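Local coordinates for protein 5-cytosine DNA methyltransferase (Entamoeba histolytica, PDB 3QV2) that probably transfers methyl groups from S-adenosyl-L-methionine to carbon 5 of cytosine in tRNA or DNA, as a Dnmt2-like member of the C5-methyltransferase family, at residues Met318-Leu321 / Phe322-Leu325; His283-Ser286 / Ser287-Thr291; Val139-Glu142 / Ile143-Leu147; Val108-Leu111 / Tyr112-Leu116. All blocks are in the same frame, centred on the assembly; numbering follows the deposited sequence.

Contact 1 of 4, residues Met318-Leu321 / Phe322-Leu325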
loop_
_atom_site.group_PDB
_atom_site.type_symbol
_atom_site.label_atom_id
_atom_site.label_comp_id
_atom_site.label_asym_id
_atom_site.label_seq_id
_atom_site.Cartn_x
_atom_site.Cartn_y
_atom_site.Cartn_z
ATOM N N MET A 318 -3.546 9.581 -7.913
ATOM C CA MET A 318 -2.452 9.956 -8.800
ATOM C C MET A 318 -2.977 10.716 -10.012
ATOM O O MET A 318 -2.369 11.688 -10.456
ATOM C CB MET A 318 -1.666 8.723 -9.247
ATOM C CG MET A 318 -0.767 8.131 -8.173
ATOM S SD MET A 318 0.237 6.774 -8.804
ATOM C CE MET A 318 1.336 6.483 -7.419
ATOM N N GLU A 319 -4.110 10.266 -10.541
ATOM C CA GLU A 319 -4.749 10.941 -11.663
ATOM C C GLU A 319 -5.037 12.395 -11.302
ATOM O O GLU A 319 -4.977 13.284 -12.153
ATOM C CB GLU A 319 -6.038 10.220 -12.060
ATOM C CG GLU A 319 -5.811 8.829 -12.633
ATOM C CD GLU A 319 -7.082 8.004 -12.695
ATOM O OE1 GLU A 319 -8.143 8.506 -12.268
ATOM O OE2 GLU A 319 -7.018 6.852 -13.170
ATOM N N TYR A 320 -5.338 12.631 -10.029
ATOM C CA TYR A 320 -5.549 13.983 -9.530
ATOM C C TYR A 320 -4.223 14.730 -9.441
ATOM O O TYR A 320 -4.091 15.843 -9.952
ATOM C CB TYR A 320 -6.229 13.943 -8.162
ATOM C CG TYR A 320 -6.432 15.301 -7.530
ATOM C CD1 TYR A 320 -7.342 16.206 -8.060
ATOM C CD2 TYR A 320 -5.722 15.673 -6.397
ATOM C CE1 TYR A 320 -7.532 17.447 -7.484
ATOM C CE2 TYR A 320 -5.907 16.911 -5.812
ATOM C CZ TYR A 320 -6.814 17.793 -6.360
ATOM O OH TYR A 320 -7.002 19.028 -5.780
ATOM N N LEU A 321 -3.246 14.104 -8.791
ATOM C CA LEU A 321 -1.913 14.679 -8.636
ATOM C C LEU A 321 -1.314 15.142 -9.962
ATOM O O LEU A 321 -0.624 16.159 -10.017
ATOM C CB LEU A 321 -0.975 13.661 -7.979
ATOM C CG LEU A 321 0.512 14.023 -7.923
ATOM C CD1 LEU A 321 0.739 15.256 -7.064
ATOM C CD2 LEU A 321 1.326 12.849 -7.403
ATOM N N PHE A 322 -1.581 14.391 -11.026
ATOM C CA PHE A 322 -0.995 14.678 -12.333
ATOM C C PHE A 322 -1.951 15.400 -13.284
ATOM O O PHE A 322 -1.693 15.475 -14.485
ATOM C CB PHE A 322 -0.509 13.386 -12.995
ATOM C CG PHE A 322 0.725 12.806 -12.368
ATOM C CD1 PHE A 322 1.983 13.210 -12.783
ATOM C CD2 PHE A 322 0.632 11.846 -11.372
ATOM C CE1 PHE A 322 3.122 12.677 -12.214
ATOM C CE2 PHE A 322 1.769 11.308 -10.800
ATOM C CZ PHE A 322 3.016 11.725 -11.221
ATOM N N ASP A 323 -3.046 15.936 -12.754
ATOM C CA ASP A 323 -4.054 16.568 -13.602
ATOM C C ASP A 323 -3.579 17.900 -14.183
ATOM O O ASP A 323 -4.314 18.570 -14.909
ATOM C CB ASP A 323 -5.378 16.740 -12.850
ATOM C CG ASP A 323 -5.388 17.953 -11.940
ATOM O OD1 ASP A 323 -4.306 18.490 -11.634
ATOM O OD2 ASP A 323 -6.491 18.364 -11.524
ATOM N N ASP A 324 -2.346 18.278 -13.861
ATOM C CA ASP A 324 -1.755 19.493 -14.412
ATOM C C ASP A 324 -0.983 19.183 -15.692
ATOM O O ASP A 324 -0.432 20.082 -16.327
ATOM C CB ASP A 324 -0.836 20.163 -13.386
ATOM C CG ASP A 324 0.345 19.292 -12.998
ATOM O OD1 ASP A 324 0.211 18.053 -13.045
ATOM O OD2 ASP A 324 1.409 19.845 -12.646
ATOM N N LEU A 325 -0.954 17.906 -16.068
ATOM C CA LEU A 325 -0.206 17.465 -17.243
ATOM C C LEU A 325 -1.091 17.284 -18.477
ATOM O O LEU A 325 -0.604 16.914 -19.546
ATOM C CB LEU A 325 0.548 16.163 -16.947
ATOM C CG LEU A 325 1.695 16.210 -15.934
ATOM C CD1 LEU A 325 2.479 14.907 -15.965
ATOM C CD2 LEU A 325 2.612 17.396 -16.196
#
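The backbone bonds between M318-L321 and F322-L325 carry the last turn of helix 311-321 into the loop beyond it. F322 N gives its hydrogen to M318 O at 2.9 Å, the usual i to i+4 link of an alpha-helix. The next amide drops to i+3: D323 N bonds Y320 O at 3.0 Å, approaching from above the carbonyl plane, 63° out of it. This shortening of the step coincides with F322 being the first residue to leave helical angles, and the chain then folds into a type I beta turn from F322 to L325, closed by L325 N on F322 O.

The F322 ring gathers the next set. A carbonyl oxygen lies at its edge, almost in the ring plane: F322 CD2 is 3.1 Å from M318 O, a placement that follows from CG standing anti to the carbonyl carbon (chi1 -72°). Its apolar neighbours are M318 CB and L321, which runs alongside; L321 CD2 lies 3.8 Å from F322 CE2. Within this Rossmann-like methyltransferase fold the end of the helix and the residue after it pack on the central sheet: M318 and F322 both meet F81 of strand 79-82, L321 touches F127 of strand 125-130, and H125 stacks on the F322 ring.

Charged groups make up the third set. D323 lies beside Y320, pointing the same way, D323 OD2 4.2 Å from Y320 CD1 and the carboxylate turned 50° from the ring. Both carboxylate oxygens have partners further off, OD1 in a salt bridge with R178 and OD2 on N184 ND2, while Y320 OH bonds the backbone oxygen of N184. D324 OD2 bonds T180 OG1, and R178 NH1 also reaches L321 O.

Contact 2 of 4, residues His283-Ser286 / Ser287-Thr291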
loop_
_atom_site.group_PDB
_atom_site.type_symbol
_atom_site.label_atom_id
_atom_site.label_comp_id
_atom_site.label_asym_id
_atom_site.label_seq_id
_atom_site.Cartn_x
_atom_site.Cartn_y
_atom_site.Cartn_z
ATOM N N HIS A 283 -6.103 -5.903 -3.679
ATOM C CA HIS A 283 -5.297 -4.685 -3.628
ATOM C C HIS A 283 -5.158 -4.036 -5.003
ATOM O O HIS A 283 -4.576 -2.960 -5.134
ATOM C CB HIS A 283 -3.921 -4.965 -3.020
ATOM C CG HIS A 283 -3.949 -5.165 -1.536
ATOM N ND1 HIS A 283 -2.810 -5.113 -0.755
ATOM C CD2 HIS A 283 -4.971 -5.415 -0.687
ATOM C CE1 HIS A 283 -3.135 -5.324 0.506
ATOM N NE2 HIS A 283 -4.441 -5.511 0.577
ATOM N N GLY A 284 -5.686 -4.700 -6.025
ATOM C CA GLY A 284 -5.774 -4.112 -7.349
ATOM C C GLY A 284 -4.530 -4.208 -8.212
ATOM O O GLY A 284 -4.335 -3.388 -9.108
ATOM N N PHE A 285 -3.686 -5.201 -7.953
ATOM C CA PHE A 285 -2.540 -5.450 -8.822
ATOM C C PHE A 285 -3.014 -6.105 -10.118
ATOM O O PHE A 285 -4.076 -6.727 -10.148
ATOM C CB PHE A 285 -1.500 -6.327 -8.122
ATOM C CG PHE A 285 -0.795 -5.641 -6.986
ATOM C CD1 PHE A 285 0.489 -5.143 -7.145
ATOM C CD2 PHE A 285 -1.418 -5.489 -5.759
ATOM C CE1 PHE A 285 1.137 -4.512 -6.100
ATOM C CE2 PHE A 285 -0.776 -4.858 -4.712
ATOM C CZ PHE A 285 0.503 -4.368 -4.883
ATOM N N SER A 286 -2.234 -5.961 -11.186
ATOM C CA SER A 286 -2.625 -6.501 -12.486
ATOM C C SER A 286 -2.822 -8.009 -12.401
ATOM O O SER A 286 -2.205 -8.679 -11.574
ATOM C CB SER A 286 -1.583 -6.167 -13.555
ATOM O OG SER A 286 -0.363 -6.840 -13.307
ATOM N N SER A 287 -3.686 -8.539 -13.262
ATOM C CA SER A 287 -3.991 -9.965 -13.269
ATOM C C SER A 287 -2.747 -10.824 -13.467
ATOM O O SER A 287 -2.689 -11.965 -13.011
ATOM C CB SER A 287 -5.035 -10.285 -14.343
ATOM O OG SER A 287 -4.643 -9.786 -15.607
ATOM N N ASN A 288 -1.757 -10.275 -14.159
ATOM C CA ASN A 288 -0.518 -11.000 -14.417
ATOM C C ASN A 288 0.524 -10.831 -13.319
ATOM O O ASN A 288 1.486 -11.604 -13.240
ATOM C CB ASN A 288 0.066 -10.612 -15.776
ATOM C CG ASN A 288 -0.593 -11.350 -16.916
ATOM O OD1 ASN A 288 -0.983 -12.508 -16.771
ATOM N ND2 ASN A 288 -0.730 -10.685 -18.057
ATOM N N PHE A 289 0.335 -9.821 -12.475
ATOM C CA PHE A 289 1.212 -9.636 -11.326
ATOM C C PHE A 289 1.004 -10.785 -10.346
ATOM O O PHE A 289 -0.125 -11.208 -10.109
ATOM C CB PHE A 289 0.926 -8.299 -10.641
ATOM C CG PHE A 289 1.829 -8.012 -9.476
ATOM C CD1 PHE A 289 2.945 -7.199 -9.627
ATOM C CD2 PHE A 289 1.566 -8.555 -8.226
ATOM C CE1 PHE A 289 3.779 -6.937 -8.552
ATOM C CE2 PHE A 289 2.399 -8.295 -7.153
ATOM C CZ PHE A 289 3.504 -7.486 -7.318
ATOM N N THR A 290 2.095 -11.293 -9.782
ATOM C CA THR A 290 2.012 -12.391 -8.826
ATOM C C THR A 290 3.125 -12.342 -7.779
ATOM O O THR A 290 4.278 -12.051 -8.095
ATOM C CB THR A 290 2.039 -13.762 -9.535
ATOM O OG1 THR A 290 1.972 -14.811 -8.561
ATOM C CG2 THR A 290 3.313 -13.917 -10.355
ATOM N N THR A 291 2.765 -12.621 -6.531
ATOM C CA THR A 291 3.737 -12.718 -5.451
ATOM C C THR A 291 4.245 -14.152 -5.370
ATOM O O THR A 291 5.141 -14.465 -4.585
ATOM C CB THR A 291 3.115 -12.334 -4.102
ATOM O OG1 THR A 291 2.074 -13.262 -3.775
ATOM C CG2 THR A 291 2.535 -10.928 -4.162
#
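F289 N is gripped by two oxygens of the same serine. S286 O receives the hydrogen of F289 N at 2.9 Å, with the donor standing above the carbonyl plane, and S286 OG adds a weak bond to F289 N at 3.2 Å. The first of these closes the type I beta turn from S286 to F289. The second depends on the serine torsion: with chi1 at 67°, S286 OG sits between the backbone N and the carbonyl carbon and so reaches across the turn, coming 3.3 Å from F289 CB as well.

Under the turn the two phenylalanines lie side by side. F285 CD1 sits over the centre of the F289 ring, 3.6 Å above its plane, and F285 CB meets F289 CD2 at 3.8 Å. The planes are 33° apart and the centroids 4.6 Å, an oblique pairing. Both rings touch I20, a residue of the S-adenosyl-L-homocysteine site, and F289 also packs on helix 45-55. K280 NZ bonds S286 O from helix 276-282, giving that oxygen a second donor. The contact thus splits by chemistry: polar atoms tie the exposed crest of the turn, while the buried aromatic pair lies against the cofactor side of the domain.

Contact 3 of 4, residues Val139-Glu142 / Ile143-Leu147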
loop_
_atom_site.group_PDB
_atom_site.type_symbol
_atom_site.label_atom_id
_atom_site.label_comp_id
_atom_site.label_asym_id
_atom_site.label_seq_id
_atom_site.Cartn_x
_atom_site.Cartn_y
_atom_site.Cartn_z
ATOM N N VAL A 139 7.186 13.940 12.271
ATOM C CA VAL A 139 7.928 13.671 11.047
ATOM C C VAL A 139 7.294 14.372 9.853
ATOM O O VAL A 139 7.968 15.090 9.116
ATOM C CB VAL A 139 8.017 12.163 10.755
ATOM C CG1 VAL A 139 8.567 11.924 9.352
ATOM C CG2 VAL A 139 8.870 11.466 11.806
ATOM N N PHE A 140 5.996 14.164 9.659
ATOM C CA PHE A 140 5.304 14.785 8.537
ATOM C C PHE A 140 5.138 16.289 8.724
ATOM O O PHE A 140 5.167 17.045 7.754
ATOM C CB PHE A 140 3.941 14.139 8.286
ATOM C CG PHE A 140 3.176 14.776 7.163
ATOM C CD1 PHE A 140 2.026 15.506 7.411
ATOM C CD2 PHE A 140 3.625 14.663 5.858
ATOM C CE1 PHE A 140 1.328 16.097 6.377
ATOM C CE2 PHE A 140 2.934 15.253 4.819
ATOM C CZ PHE A 140 1.783 15.970 5.079
ATOM N N LYS A 141 4.958 16.720 9.968
ATOM C CA LYS A 141 4.861 18.144 10.264
ATOM C C LYS A 141 6.069 18.867 9.682
ATOM O O LYS A 141 5.946 19.942 9.097
ATOM C CB LYS A 141 4.784 18.386 11.772
ATOM C CG LYS A 141 4.813 19.857 12.153
ATOM C CD LYS A 141 4.874 20.043 13.659
ATOM C CE LYS A 141 5.058 21.507 14.032
ATOM N NZ LYS A 141 3.913 22.351 13.590
ATOM N N GLU A 142 7.239 18.257 9.843
ATOM C CA GLU A 142 8.480 18.821 9.329
ATOM C C GLU A 142 8.551 18.697 7.810
ATOM O O GLU A 142 8.945 19.638 7.121
ATOM C CB GLU A 142 9.683 18.135 9.979
ATOM C CG GLU A 142 11.028 18.740 9.613
ATOM C CD GLU A 142 12.174 18.099 10.372
ATOM O OE1 GLU A 142 11.905 17.306 11.299
ATOM O OE2 GLU A 142 13.343 18.388 10.042
ATOM N N ILE A 143 8.167 17.534 7.292
ATOM C CA ILE A 143 8.138 17.315 5.850
ATOM C C ILE A 143 7.211 18.321 5.169
ATOM O O ILE A 143 7.528 18.849 4.103
ATOM C CB ILE A 143 7.696 15.878 5.502
ATOM C CG1 ILE A 143 8.786 14.876 5.890
ATOM C CG2 ILE A 143 7.374 15.763 4.021
ATOM C CD1 ILE A 143 8.402 13.431 5.650
ATOM N N TYR A 144 6.071 18.588 5.799
ATOM C CA TYR A 144 5.113 19.556 5.281
ATOM C C TYR A 144 5.747 20.939 5.188
ATOM O O TYR A 144 5.658 21.603 4.157
ATOM C CB TYR A 144 3.863 19.603 6.164
ATOM C CG TYR A 144 2.786 20.539 5.661
ATOM C CD1 TYR A 144 1.799 20.091 4.792
ATOM C CD2 TYR A 144 2.752 21.869 6.058
ATOM C CE1 TYR A 144 0.812 20.942 4.330
ATOM C CE2 TYR A 144 1.771 22.727 5.603
ATOM C CZ TYR A 144 0.802 22.259 4.738
ATOM O OH TYR A 144 -0.179 23.107 4.278
ATOM N N ASN A 145 6.390 21.365 6.271
ATOM C CA ASN A 145 7.081 22.649 6.295
ATOM C C ASN A 145 8.147 22.746 5.209
ATOM O O ASN A 145 8.240 23.754 4.510
ATOM C CB ASN A 145 7.702 22.906 7.671
ATOM C CG ASN A 145 6.667 23.241 8.727
ATOM O OD1 ASN A 145 5.668 23.904 8.447
ATOM N ND2 ASN A 145 6.902 22.782 9.951
ATOM N N ILE A 146 8.951 21.695 5.072
ATOM C CA ILE A 146 9.993 21.663 4.054
ATOM C C ILE A 146 9.395 21.822 2.659
ATOM O O ILE A 146 9.854 22.645 1.867
ATOM C CB ILE A 146 10.807 20.358 4.114
ATOM C CG1 ILE A 146 11.621 20.292 5.407
ATOM C CG2 ILE A 146 11.725 20.249 2.908
ATOM C CD1 ILE A 146 12.432 19.024 5.554
ATOM N N LEU A 147 8.366 21.032 2.368
ATOM C CA LEU A 147 7.688 21.107 1.080
ATOM C C LEU A 147 7.152 22.510 0.815
ATOM O O LEU A 147 7.319 23.050 -0.278
ATOM C CB LEU A 147 6.552 20.083 1.007
ATOM C CG LEU A 147 6.977 18.615 0.921
ATOM C CD1 LEU A 147 5.770 17.695 1.000
ATOM C CD2 LEU A 147 7.760 18.367 -0.358
HETATM O O HOH W 1 4.029 22.050 9.618
#
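F140 meets Y144 one turn along helix 138-149, and the path of its side chain explains the contact. At CB the chain points away from the following turn; CG stands opposite the backbone N (chi1 178°), and the ring then swings back along the helix. F140 CD2 comes within 4.3 Å of I143 CB. F140 CZ, at the tip, lies 4.1 Å from Y144 CD1, near the plane of the tyrosine ring and at its edge. Y144 CB sits over one face of the phenylalanine, displaced toward the rim. F134 and Y173 also meet the F140 ring, the latter edge-to-face.

Beneath these side chains runs regular alpha-helical bonding, with I143 N on V139 O at 3.1 Å and I146 N on E142 O at 2.9 Å. In the Rossmann-like domain this helix follows strand 125-130 and leads to strand 153-159. V139 and I143 lie alongside each other, V139 CG1 4.0 Å from I143 CD1. With L147 they face helix 106-115 and strand 153-159: V139 touches L109, I143 meets V108 and Y112, and L147 packs on Y112 and I154.

The solvent side is polar. K141 O accepts a hydrogen bond from N145 N and another from a water at 2.9 Å; the same water gives a weak bond to N145 OD1 at 2.7 Å, bridging main chain and amide. N145 CG takes the position beside its own backbone N (chi1 -73°), which sets the amide back over that carbonyl. E142 extends fully from the helix, and its OE2 meets R113 in a salt bridge.

Contact 4 of 4, residues Val108-Leu111 / Tyr112-Leu116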
loop_
_atom_site.group_PDB
_atom_site.type_symbol
_atom_site.label_atom_id
_atom_site.label_comp_id
_atom_site.label_asym_id
_atom_site.label_seq_id
_atom_site.Cartn_x
_atom_site.Cartn_y
_atom_site.Cartn_z
ATOM N N VAL A 108 13.189 8.732 5.485
ATOM C CA VAL A 108 12.247 9.690 4.914
ATOM C C VAL A 108 12.588 11.125 5.312
ATOM O O VAL A 108 12.357 12.062 4.548
ATOM C CB VAL A 108 10.787 9.368 5.299
ATOM C CG1 VAL A 108 10.550 9.647 6.774
ATOM C CG2 VAL A 108 9.822 10.169 4.437
ATOM N N LEU A 109 13.144 11.294 6.507
ATOM C CA LEU A 109 13.606 12.606 6.945
ATOM C C LEU A 109 14.820 13.028 6.126
ATOM O O LEU A 109 14.964 14.195 5.765
ATOM C CB LEU A 109 13.957 12.591 8.434
ATOM C CG LEU A 109 12.786 12.518 9.415
ATOM C CD1 LEU A 109 13.285 12.307 10.840
ATOM C CD2 LEU A 109 11.931 13.772 9.318
ATOM N N HIS A 110 15.687 12.063 5.838
ATOM C CA HIS A 110 16.881 12.305 5.043
ATOM C C HIS A 110 16.525 12.859 3.668
ATOM O O HIS A 110 17.112 13.840 3.212
ATOM C CB HIS A 110 17.679 11.009 4.890
ATOM C CG HIS A 110 18.846 11.125 3.959
ATOM N ND1 HIS A 110 19.859 12.040 4.145
ATOM C CD2 HIS A 110 19.159 10.441 2.833
ATOM C CE1 HIS A 110 20.748 11.915 3.176
ATOM N NE2 HIS A 110 20.346 10.951 2.366
ATOM N N LEU A 111 15.557 12.226 3.015
ATOM C CA LEU A 111 15.156 12.620 1.669
ATOM C C LEU A 111 14.681 14.069 1.592
ATOM O O LEU A 111 14.991 14.779 0.637
ATOM C CB LEU A 111 14.068 11.687 1.132
ATOM C CG LEU A 111 14.467 10.222 0.950
ATOM C CD1 LEU A 111 13.304 9.406 0.401
ATOM C CD2 LEU A 111 15.681 10.107 0.039
ATOM N N TYR A 112 13.930 14.506 2.599
ATOM C CA TYR A 112 13.357 15.849 2.584
ATOM C C TYR A 112 14.265 16.904 3.218
ATOM O O TYR A 112 14.274 18.057 2.790
ATOM C CB TYR A 112 11.968 15.853 3.231
ATOM C CG TYR A 112 10.922 15.133 2.407
ATOM C CD1 TYR A 112 10.252 15.785 1.381
ATOM C CD2 TYR A 112 10.610 13.801 2.650
ATOM C CE1 TYR A 112 9.300 15.132 0.621
ATOM C CE2 TYR A 112 9.657 13.140 1.893
ATOM C CZ TYR A 112 9.006 13.813 0.880
ATOM O OH TYR A 112 8.056 13.167 0.119
ATOM N N ARG A 113 15.028 16.509 4.232
ATOM C CA ARG A 113 15.968 17.424 4.875
ATOM C C ARG A 113 17.205 17.648 4.014
ATOM O O ARG A 113 17.610 18.785 3.774
ATOM C CB ARG A 113 16.420 16.879 6.231
ATOM C CG ARG A 113 15.392 16.953 7.344
ATOM C CD ARG A 113 15.944 16.287 8.595
ATOM N NE ARG A 113 15.056 16.420 9.746
ATOM C CZ ARG A 113 15.232 15.778 10.896
ATOM N NH1 ARG A 113 16.261 14.953 11.043
ATOM N NH2 ARG A 113 14.380 15.953 11.896
ATOM N N ASP A 114 17.799 16.553 3.553
ATOM C CA ASP A 114 19.134 16.598 2.971
ATOM C C ASP A 114 19.170 16.590 1.442
ATOM O O ASP A 114 20.159 17.011 0.845
ATOM C CB ASP A 114 19.976 15.443 3.520
ATOM C CG ASP A 114 19.980 15.396 5.035
ATOM O OD1 ASP A 114 19.904 16.471 5.664
ATOM O OD2 ASP A 114 20.053 14.284 5.600
ATOM N N ILE A 115 18.102 16.117 0.810
ATOM C CA ILE A 115 18.091 15.981 -0.644
ATOM C C ILE A 115 17.263 17.050 -1.352
ATOM O O ILE A 115 17.799 17.884 -2.083
ATOM C CB ILE A 115 17.578 14.595 -1.081
ATOM C CG1 ILE A 115 18.350 13.488 -0.361
ATOM C CG2 ILE A 115 17.682 14.442 -2.591
ATOM C CD1 ILE A 115 19.834 13.498 -0.645
ATOM N N LEU A 116 15.953 17.019 -1.127
ATOM C CA LEU A 116 15.012 17.867 -1.859
ATOM C C LEU A 116 15.406 19.345 -1.959
ATOM O O LEU A 116 15.374 19.919 -3.046
ATOM C CB LEU A 116 13.599 17.722 -1.276
ATOM C CG LEU A 116 12.449 18.399 -2.027
ATOM C CD1 LEU A 116 11.170 17.591 -1.893
ATOM C CD2 LEU A 116 12.240 19.825 -1.539
#
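The C-terminal turn of helix 106-115 widens into a pi-type turn, and V108-L111 meet Y112-L116 around it. R113 N still bonds L109 O at 2.8 Å in the alpha pattern, whereas L116 N reaches back five residues to L111 O at 3.0 Å. Between them I115 N makes weak bonds to both H110 O and L111 O, as the register shifts.

A histidine-carboxylate bond spans the same turn. H110 ND1 donates to D114 OD2 at 2.7 Å, the oxygen using its anti lone pair and lying 13° out of the ring plane; the carboxylate is turned 63° from the imidazole. I115 CG1 lies over one face of that imidazole, and I67 O accepts from NE2, so both ring nitrogens are engaged and the rotation of the ring is fixed. The R113 guanidinium is held by E142 of helix 138-149 in a salt bridge, while L109 CD1 lies over one face, 3.7 Å above its plane and near the rim. Y112 turns its edge to V108 O, and V108 CG2 lies 3.9 Å from Y112 CE2.

Inward, L111 and Y112 rest on M82 of strand 79-82, Y112 also on I126 and I128 of strand 125-130, while V108, L109 and Y112 pack against helix 138-149.

How the contacts relate
From the N terminus the chain meets contact 4 first, then contact 3, contact 2 and contact 1. They run in series, none nesting within or crossing another, and each is local. Contacts 4 and 3 lie on helices 106-115 and 138-149, with strand 125-130 between them in sequence; they touch through the salt bridge of R113 NE with E142 OE2 and through Y112 packed on I143 and L147. Contact 2 turns the loop between helices 276-282 and 298-306, its centre about 33 Å from that of contact 3 and across the chain's centre. Contact 1 ends helix 311-321, about 10 Å at the nearest atoms from contacts 3 and 4, and also reaches strand 125-130.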